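Ribonuclease J (Methanolobus psychrophilus R15, PDB 5HAB) acts as a beta-CASP exoribonuclease of the metallo-beta-lactamase superfamily that hydrolyses RNA, probably digesting it from the 5' end. Local coordinates at residues R98-T103 against H118-P123; S258-I263 against T367-I372; F363-G368 against K395-R400. The protein carries 1 engineered substitution. All blocks are in the same frame, centred on the assembly; numbering follows the deposited sequence.

Contact 1 of 3, residues R98-T103 against H118-P123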
loop_
_atom_site.group_PDB
_atom_site.type_symbol
_atom_site.label_atom_id
_atom_site.label_comp_id
_atom_site.label_asym_id
_atom_site.label_seq_id
_atom_site.Cartn_x
_atom_site.Cartn_y
_atom_site.Cartn_z
ATOM N N ARG B 98 20.076 32.011 26.049
ATOM C CA ARG B 98 20.795 33.202 25.629
ATOM C C ARG B 98 20.440 33.646 24.215
ATOM O O ARG B 98 20.652 34.806 23.859
ATOM C CB ARG B 98 22.305 32.961 25.727
ATOM C CG ARG B 98 22.804 32.660 27.135
ATOM C CD ARG B 98 22.582 33.843 28.073
ATOM N NE ARG B 98 22.941 33.537 29.458
ATOM C CZ ARG B 98 22.622 34.301 30.501
ATOM N NH1 ARG B 98 21.932 35.421 30.322
ATOM N NH2 ARG B 98 22.987 33.944 31.726
ATOM N N ALA B 99 19.903 32.731 23.411
ATOM C CA ALA B 99 19.528 33.062 22.036
ATOM C C ALA B 99 18.544 32.054 21.460
ATOM O O ALA B 99 18.482 30.908 21.897
ATOM C CB ALA B 99 20.766 33.151 21.149
ATOM N N ILE B 100 17.777 32.499 20.472
ATOM C CA ILE B 100 16.854 31.640 19.746
ATOM C C ILE B 100 17.205 31.662 18.260
ATOM O O ILE B 100 17.048 32.685 17.601
ATOM C CB ILE B 100 15.407 32.079 19.974
ATOM C CG1 ILE B 100 15.055 31.979 21.460
ATOM C CG2 ILE B 100 14.457 31.253 19.124
ATOM C CD1 ILE B 100 13.640 32.413 21.782
ATOM N N VAL B 101 17.697 30.546 17.733
ATOM C CA VAL B 101 18.033 30.486 16.311
ATOM C C VAL B 101 16.875 29.901 15.511
ATOM O O VAL B 101 16.264 28.912 15.913
ATOM C CB VAL B 101 19.319 29.678 16.067
ATOM C CG1 VAL B 101 19.598 29.564 14.570
ATOM C CG2 VAL B 101 20.500 30.333 16.760
ATOM N N CYS B 102 16.557 30.547 14.393
ATOM C CA CYS B 102 15.603 30.007 13.434
ATOM C C CYS B 102 16.317 29.744 12.120
ATOM O O CYS B 102 16.754 30.679 11.447
ATOM C CB CYS B 102 14.435 30.958 13.228
ATOM S SG CYS B 102 13.348 31.081 14.653
ATOM N N THR B 103 16.430 28.470 11.750
ATOM C CA THR B 103 17.248 28.097 10.602
ATOM C C THR B 103 16.560 28.422 9.280
ATOM O O THR B 103 17.222 28.512 8.247
ATOM C CB THR B 103 17.605 26.601 10.629
ATOM O OG1 THR B 103 16.428 25.839 10.917
ATOM C CG2 THR B 103 18.658 26.323 11.694
ATOM N N HIS B 118 8.335 34.862 23.407
ATOM C CA HIS B 118 8.247 36.063 24.238
ATOM C C HIS B 118 8.502 35.781 25.718
ATOM O O HIS B 118 8.613 36.710 26.515
ATOM C CB HIS B 118 6.882 36.741 24.068
ATOM C CG HIS B 118 5.726 35.909 24.527
ATOM N ND1 HIS B 118 5.429 35.717 25.858
ATOM C CD2 HIS B 118 4.782 35.234 23.829
ATOM C CE1 HIS B 118 4.360 34.947 25.962
ATOM N NE2 HIS B 118 3.947 34.642 24.746
ATOM N N ARG B 119 8.565 34.506 26.087
ATOM C CA ARG B 119 8.828 34.126 27.472
ATOM C C ARG B 119 10.315 34.013 27.783
ATOM O O ARG B 119 10.702 33.865 28.941
ATOM C CB ARG B 119 8.130 32.810 27.805
ATOM C CG ARG B 119 6.645 32.973 28.017
ATOM C CD ARG B 119 6.009 31.714 28.559
ATOM N NE ARG B 119 4.558 31.838 28.531
ATOM C CZ ARG B 119 3.796 31.369 27.551
ATOM N NH1 ARG B 119 4.357 30.758 26.516
ATOM N NH2 ARG B 119 2.480 31.524 27.597
ATOM N N TYR B 120 11.150 34.077 26.752
ATOM C CA TYR B 120 12.591 33.974 26.945
ATOM C C TYR B 120 13.251 35.337 26.782
ATOM O O TYR B 120 12.895 36.108 25.891
ATOM C CB TYR B 120 13.201 32.960 25.972
ATOM C CG TYR B 120 12.665 31.561 26.157
ATOM C CD1 TYR B 120 13.233 30.694 27.084
ATOM C CD2 TYR B 120 11.574 31.115 25.424
ATOM C CE1 TYR B 120 12.737 29.416 27.263
ATOM C CE2 TYR B 120 11.070 29.842 25.599
ATOM C CZ TYR B 120 11.653 28.996 26.516
ATOM O OH TYR B 120 11.145 27.729 26.681
ATOM N N ALA B 121 14.204 35.628 27.662
ATOM C CA ALA B 121 14.963 36.870 27.602
ATOM C C ALA B 121 16.148 36.704 26.658
ATOM O O ALA B 121 17.306 36.679 27.081
ATOM C CB ALA B 121 15.429 37.280 28.989
ATOM N N ALA B 122 15.842 36.570 25.372
ATOM C CA ALA B 122 16.855 36.278 24.369
ATOM C C ALA B 122 16.454 36.851 23.013
ATOM O O ALA B 122 15.268 36.939 22.700
ATOM C CB ALA B 122 17.084 34.766 24.269
ATOM N N PRO B 123 17.443 37.278 22.219
ATOM C CA PRO B 123 17.194 37.715 20.843
ATOM C C PRO B 123 16.957 36.526 19.913
ATOM O O PRO B 123 17.403 35.417 20.207
ATOM C CB PRO B 123 18.484 38.436 20.472
ATOM C CG PRO B 123 19.521 37.698 21.237
ATOM C CD PRO B 123 18.879 37.302 22.544
HETATM O O HOH W 1 19.765 36.177 28.470
#
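Tyr120 meets Ile100 through its CB, which lies 4.2 Å from Ile100 CD1 at the outer end of that side chain. This is a beta-alpha-beta crossover in the metallo-beta-lactamase fold: after strand 96-102 the chain runs through short helices and returns through residues 118-123 into the parallel strand 124-126. Ile100 reaches the tyrosine because CG1 stands beside the backbone N (chi1 -61°) and CD1 continues in an extended line. CD1 approaches the tyrosine ring obliquely. The phenol hydroxyl is tied to Asp87 outside the contact. Ala121 is the centre of an inverse gamma turn, closed by a weak bond from Ala122 N to Tyr120 O. Its own carbonyl is reached through solvent: one water accepts from Arg98 NH1 at 2.9 Å and donates to Ala121 O at the same length. Arg98 NE makes a salt bridge with Asp49, so the guanidinium group is held at two of its nitrogens. Next, the Ala122 methyl presses on the backbone of the first strand. Its CB sits 3.5 Å from Arg98 C and 3.6 Å from Ala99 N, against the peptide that joins them. The same CB also touches Ile100 CG1. Asn148 takes up the carbonyl oxygen of Ala122. Pro123 then sets its ring against the strand edge, with CD 3.3 Å from Arg98 O. One backbone bond forms just before strand 124-126, which pairs parallel with strand 96-102: Ile100 N donates to Pro123 O at 3.0 Å, with an angle of 158° at the hydrogen.

Contact 2 of 3, residues S258-I263 against T367-I372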
loop_
_atom_site.group_PDB
_atom_site.type_symbol
_atom_site.label_atom_id
_atom_site.label_comp_id
_atom_site.label_asym_id
_atom_site.label_seq_id
_atom_site.Cartn_x
_atom_site.Cartn_y
_atom_site.Cartn_z
ATOM N N SER B 258 -2.928 24.727 -26.156
ATOM C CA SER B 258 -2.204 25.837 -25.549
ATOM C C SER B 258 -3.089 26.947 -24.989
ATOM O O SER B 258 -2.773 27.526 -23.953
ATOM C CB SER B 258 -1.232 26.430 -26.569
ATOM O OG SER B 258 -0.687 27.643 -26.091
ATOM N N ALA B 259 -4.182 27.258 -25.676
ATOM C CA ALA B 259 -5.040 28.364 -25.258
ATOM C C ALA B 259 -6.206 27.881 -24.403
ATOM O O ALA B 259 -7.361 28.215 -24.669
ATOM C CB ALA B 259 -5.558 29.118 -26.472
ATOM N N VAL B 260 -5.901 27.102 -23.372
ATOM C CA VAL B 260 -6.940 26.421 -22.613
ATOM C C VAL B 260 -7.287 27.164 -21.324
ATOM O O VAL B 260 -8.437 27.154 -20.886
ATOM C CB VAL B 260 -6.531 24.968 -22.308
ATOM C CG1 VAL B 260 -5.279 24.925 -21.445
ATOM C CG2 VAL B 260 -7.674 24.230 -21.647
ATOM N N GLY B 261 -6.300 27.813 -20.716
ATOM C CA GLY B 261 -6.493 28.388 -19.398
ATOM C C GLY B 261 -5.919 27.487 -18.322
ATOM O O GLY B 261 -6.416 26.382 -18.080
ATOM N N MET B 262 -4.862 27.964 -17.674
ATOM C CA MET B 262 -4.130 27.160 -16.712
ATOM C C MET B 262 -3.968 27.873 -15.370
ATOM O O MET B 262 -3.638 29.057 -15.317
ATOM C CB MET B 262 -2.757 26.794 -17.282
ATOM C CG MET B 262 -2.819 26.066 -18.619
ATOM S SD MET B 262 -1.196 25.786 -19.352
ATOM C CE MET B 262 -0.625 27.466 -19.550
ATOM N N ILE B 263 -4.203 27.134 -14.291
ATOM C CA ILE B 263 -4.003 27.633 -12.936
ATOM C C ILE B 263 -2.851 26.868 -12.306
ATOM O O ILE B 263 -2.828 25.642 -12.367
ATOM C CB ILE B 263 -5.275 27.480 -12.084
ATOM C CG1 ILE B 263 -6.387 28.389 -12.600
ATOM C CG2 ILE B 263 -4.974 27.768 -10.618
ATOM C CD1 ILE B 263 -7.692 28.211 -11.864
ATOM N N THR B 367 -14.486 22.541 -18.849
ATOM C CA THR B 367 -13.837 21.343 -19.379
ATOM C C THR B 367 -12.560 21.653 -20.161
ATOM O O THR B 367 -12.525 22.565 -20.986
ATOM C CB THR B 367 -14.807 20.553 -20.285
ATOM O OG1 THR B 367 -15.937 20.128 -19.512
ATOM C CG2 THR B 367 -14.126 19.325 -20.877
ATOM N N GLY B 368 -11.503 20.900 -19.873
ATOM C CA GLY B 368 -10.234 21.100 -20.545
ATOM C C GLY B 368 -9.238 21.902 -19.731
ATOM O O GLY B 368 -8.032 21.723 -19.889
ATOM N N ASP B 369 -9.743 22.792 -18.876
ATOM C CA ASP B 369 -8.902 23.644 -18.029
ATOM C C ASP B 369 -7.876 22.835 -17.237
ATOM O O ASP B 369 -8.180 21.762 -16.713
ATOM C CB ASP B 369 -9.764 24.476 -17.075
ATOM C CG ASP B 369 -10.428 25.655 -17.767
ATOM O OD1 ASP B 369 -9.859 26.152 -18.762
ATOM O OD2 ASP B 369 -11.504 26.095 -17.305
ATOM N N ARG B 370 -6.655 23.350 -17.172
ATOM C CA ARG B 370 -5.557 22.615 -16.564
ATOM C C ARG B 370 -5.103 23.215 -15.214
ATOM O O ARG B 370 -4.734 24.388 -15.116
ATOM C CB ARG B 370 -4.403 22.532 -17.575
ATOM C CG ARG B 370 -4.665 21.549 -18.736
ATOM C CD ARG B 370 -3.976 22.008 -20.021
ATOM N NE ARG B 370 -2.684 22.590 -19.708
ATOM C CZ ARG B 370 -1.522 21.962 -19.876
ATOM N NH1 ARG B 370 -1.494 20.726 -20.373
ATOM N NH2 ARG B 370 -0.384 22.573 -19.552
ATOM N N ILE B 371 -5.171 22.396 -14.167
ATOM C CA ILE B 371 -4.751 22.812 -12.833
ATOM C C ILE B 371 -3.497 22.060 -12.411
ATOM O O ILE B 371 -3.505 20.836 -12.272
ATOM C CB ILE B 371 -5.890 22.641 -11.825
ATOM C CG1 ILE B 371 -7.114 23.402 -12.338
ATOM C CG2 ILE B 371 -5.466 23.136 -10.450
ATOM C CD1 ILE B 371 -8.307 23.338 -11.447
ATOM N N ILE B 372 -2.417 22.809 -12.217
ATOM C CA ILE B 372 -1.116 22.236 -11.921
ATOM C C ILE B 372 -0.758 22.413 -10.449
ATOM O O ILE B 372 -0.487 23.525 -9.988
ATOM C CB ILE B 372 -0.027 22.859 -12.811
ATOM C CG1 ILE B 372 -0.311 22.576 -14.288
ATOM C CG2 ILE B 372 1.346 22.341 -12.416
ATOM C CD1 ILE B 372 -0.907 23.749 -15.025
#
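The guanidinium of Arg370 takes Met262 at its edge, near its own plane. Met262 SD accepts two weak hydrogen bonds there, from Arg370 NH2 at 3.3 Å and from Arg370 NE at 3.5 Å. Met262 CG also lies at this edge, in plane, while Val260 CG1 comes in obliquely. The two strands are neighbours in the parallel sheet of the beta-CASP domain, with Met262 paired to Arg370 and Ile263 to Ile371. The Met262 and Arg370 side chains run side by side on one face of the sheet. Arg370 bends at chi2 and chi3, which turns its end onto the sulfur. NH2 also donates to Val251 O, so the group has a second hold. Val260 crosses the arginine chain at about a right angle, with Val260 CG1 3.5 Å from Arg370 CD. Asp369 OD2 forms a salt bridge with Lys335 and accepts from Glu366 N. Its OD1 lies 2.7 Å from Val260 O, two acceptors with no bond between them. On the other face of the sheet, Ile263 and Ile371 meet loosely. Three backbone bonds join the strands. Arg370 N donates to Gly261 O at 3.2 Å, and Ile263 N to Arg370 O at 2.9 Å. The third is nearly straight: Ile372 N reaches Ile263 O at 2.9 Å, with 175° at the hydrogen.

Contact 3 of 3, residues F363-G368 against K395-R400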
loop_
_atom_site.group_PDB
_atom_site.type_symbol
_atom_site.label_atom_id
_atom_site.label_comp_id
_atom_site.label_asym_id
_atom_site.label_seq_id
_atom_site.Cartn_x
_atom_site.Cartn_y
_atom_site.Cartn_z
ATOM N N PHE B 363 -14.391 33.419 -11.427
ATOM C CA PHE B 363 -13.694 32.417 -12.215
ATOM C C PHE B 363 -14.462 31.103 -12.212
ATOM O O PHE B 363 -14.736 30.526 -11.159
ATOM C CB PHE B 363 -12.274 32.207 -11.677
ATOM C CG PHE B 363 -11.357 31.489 -12.630
ATOM C CD1 PHE B 363 -11.442 30.116 -12.799
ATOM C CD2 PHE B 363 -10.399 32.187 -13.344
ATOM C CE1 PHE B 363 -10.601 29.457 -13.671
ATOM C CE2 PHE B 363 -9.553 31.531 -14.217
ATOM C CZ PHE B 363 -9.654 30.163 -14.377
ATOM N N LYS B 364 -14.822 30.643 -13.402
ATOM C CA LYS B 364 -15.475 29.354 -13.554
ATOM C C LYS B 364 -14.573 28.406 -14.340
ATOM O O LYS B 364 -14.172 28.702 -15.469
ATOM C CB LYS B 364 -16.827 29.511 -14.254
ATOM C CG LYS B 364 -17.928 30.080 -13.370
ATOM C CD LYS B 364 -18.325 29.093 -12.279
ATOM C CE LYS B 364 -19.550 29.569 -11.514
ATOM N NZ LYS B 364 -20.066 28.521 -10.589
ATOM N N VAL B 365 -14.232 27.277 -13.730
ATOM C CA VAL B 365 -13.441 26.271 -14.417
ATOM C C VAL B 365 -14.347 25.486 -15.366
ATOM O O VAL B 365 -15.434 25.044 -14.998
ATOM C CB VAL B 365 -12.701 25.350 -13.423
ATOM C CG1 VAL B 365 -11.657 26.144 -12.654
ATOM C CG2 VAL B 365 -13.664 24.715 -12.462
ATOM N N GLU B 366 -13.894 25.336 -16.601
ATOM C CA GLU B 366 -14.660 24.637 -17.623
ATOM C C GLU B 366 -13.816 23.519 -18.239
ATOM O O GLU B 366 -12.589 23.536 -18.132
ATOM C CB GLU B 366 -15.156 25.635 -18.674
ATOM C CG GLU B 366 -14.057 26.340 -19.449
ATOM C CD GLU B 366 -14.577 27.534 -20.232
ATOM O OE1 GLU B 366 -15.780 27.852 -20.099
ATOM O OE2 GLU B 366 -13.783 28.162 -20.966
ATOM N N THR B 367 -14.486 22.541 -18.849
ATOM C CA THR B 367 -13.837 21.343 -19.379
ATOM C C THR B 367 -12.560 21.653 -20.161
ATOM O O THR B 367 -12.525 22.565 -20.986
ATOM C CB THR B 367 -14.807 20.553 -20.285
ATOM O OG1 THR B 367 -15.937 20.128 -19.512
ATOM C CG2 THR B 367 -14.126 19.325 -20.877
ATOM N N GLY B 368 -11.503 20.900 -19.873
ATOM C CA GLY B 368 -10.234 21.100 -20.545
ATOM C C GLY B 368 -9.238 21.902 -19.731
ATOM O O GLY B 368 -8.032 21.723 -19.889
ATOM N N LYS B 395 -12.525 18.370 -10.835
ATOM C CA LYS B 395 -12.744 17.398 -11.905
ATOM C C LYS B 395 -14.218 17.328 -12.281
ATOM O O LYS B 395 -14.551 17.138 -13.447
ATOM C CB LYS B 395 -12.226 16.007 -11.522
ATOM C CG LYS B 395 -10.722 15.855 -11.679
ATOM C CD LYS B 395 -10.247 14.448 -11.333
ATOM C CE LYS B 395 -10.441 14.135 -9.860
ATOM N NZ LYS B 395 -9.760 12.868 -9.465
ATOM N N MET B 396 -15.104 17.478 -11.299
ATOM C CA MET B 396 -16.533 17.449 -11.594
ATOM C C MET B 396 -16.910 18.671 -12.413
ATOM O O MET B 396 -17.959 18.687 -13.056
ATOM C CB MET B 396 -17.374 17.393 -10.317
ATOM C CG MET B 396 -17.484 16.008 -9.702
ATOM S SD MET B 396 -18.451 15.991 -8.174
ATOM C CE MET B 396 -18.259 17.684 -7.609
ATOM N N LYS B 397 -16.045 19.682 -12.417
ATOM C CA LYS B 397 -16.256 20.809 -13.325
ATOM C C LYS B 397 -15.390 20.684 -14.577
ATOM O O LYS B 397 -15.258 21.636 -15.347
ATOM C CB LYS B 397 -15.975 22.139 -12.624
ATOM C CG LYS B 397 -17.008 22.540 -11.571
ATOM C CD LYS B 397 -16.894 24.023 -11.228
ATOM C CE LYS B 397 -17.893 24.445 -10.159
ATOM N NZ LYS B 397 -17.567 23.842 -8.836
ATOM N N GLY B 398 -14.797 19.509 -14.775
ATOM C CA GLY B 398 -14.095 19.192 -16.012
ATOM C C GLY B 398 -12.620 19.547 -16.123
ATOM O O GLY B 398 -12.045 19.464 -17.206
ATOM N N ALA B 399 -11.999 19.927 -15.011
ATOM C CA ALA B 399 -10.594 20.326 -15.033
ATOM C C ALA B 399 -9.678 19.114 -15.199
ATOM O O ALA B 399 -10.030 18.003 -14.811
ATOM C CB ALA B 399 -10.239 21.086 -13.767
ATOM N N ARG B 400 -8.502 19.336 -15.772
ATOM C CA ARG B 400 -7.503 18.283 -15.884
ATOM C C ARG B 400 -6.413 18.530 -14.840
ATOM O O ARG B 400 -5.791 19.600 -14.803
ATOM C CB ARG B 400 -6.905 18.216 -17.301
ATOM C CG ARG B 400 -7.924 18.098 -18.452
ATOM C CD ARG B 400 -8.900 16.927 -18.294
ATOM N NE ARG B 400 -8.242 15.620 -18.250
ATOM C CZ ARG B 400 -8.859 14.486 -17.922
ATOM N NH1 ARG B 400 -10.151 14.494 -17.613
ATOM N NH2 ARG B 400 -8.186 13.342 -17.898
#
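Val365 lays its CG2 methyl across the aliphatic chain of Lys397, touching CB and CD at 3.5 Å each. The CB contact is tighter than usual for two carbons. The two side chains cross at about a right angle, with CG2 over the first part of the lysine. The valine torsion (chi1 -66°) puts that methyl between the backbone N and the carbonyl carbon. Beyond the valine the lysine runs out extended and turns only at chi4. Its NZ then donates to Ala357 O, near the end of helix 352-357. Val365 also touches Ile356 of that helix. Lys364 brings a like charge near, its NZ 5.6 Å from Lys397 NZ; the pair may repel mildly, but the charged atoms do not touch. Helix 381-396 stops here in a Schellman motif, with Gly398 as the C-prime residue at positive phi. Gly398 N returns to Lys395 O, and Ala399 N to Leu394 O. The capped end leads through Ala399 into strand 400-402, the outermost strand of the parallel beta-CASP sheet within this chain. The loop 363-368 passes close over this glycine: the CA atoms of Thr367 and Gly398 are 4.0 Å apart. Gly398 O takes two approaches from the loop. Gly368 N donates to it at 3.1 Å, with 153° at the hydrogen and the donor 35° out of the carbonyl plane. Thr367 CA adds a CA-H...O contact to the same oxygen at 3.4 Å. Arg400 touches the loop through its CG, 3.9 Å from Gly368 O. Its guanidinium faces the second subunit, where it forms salt bridges with Glu414 and Asp447 and a cation-pi contact with Trp417 of that subunit.

In the fold
From the N terminus, contact 1 comes first. It closes a short helical loop between strands 96-102 and 124-126 of the metallo-beta-lactamase domain. It stands apart from the other two, about 46 Å from contact 2 and about 48 Å from contact 3 between centres, across the chain's centre. Contact 2 closes a much longer excursion of about a hundred residues, from strand 262-266 to strand 370-374 of the beta-CASP domain. Contact 3 opens on the loop that leads into the second segment of contact 2; they share Thr367 and Gly368. It brings the end of helix 381-396 back beside that strand. Probable backbone hydrogen bonds between Arg400 and both Asp369 and Ile371 continue the parallel sheet, and Ile263 packs on Phe363.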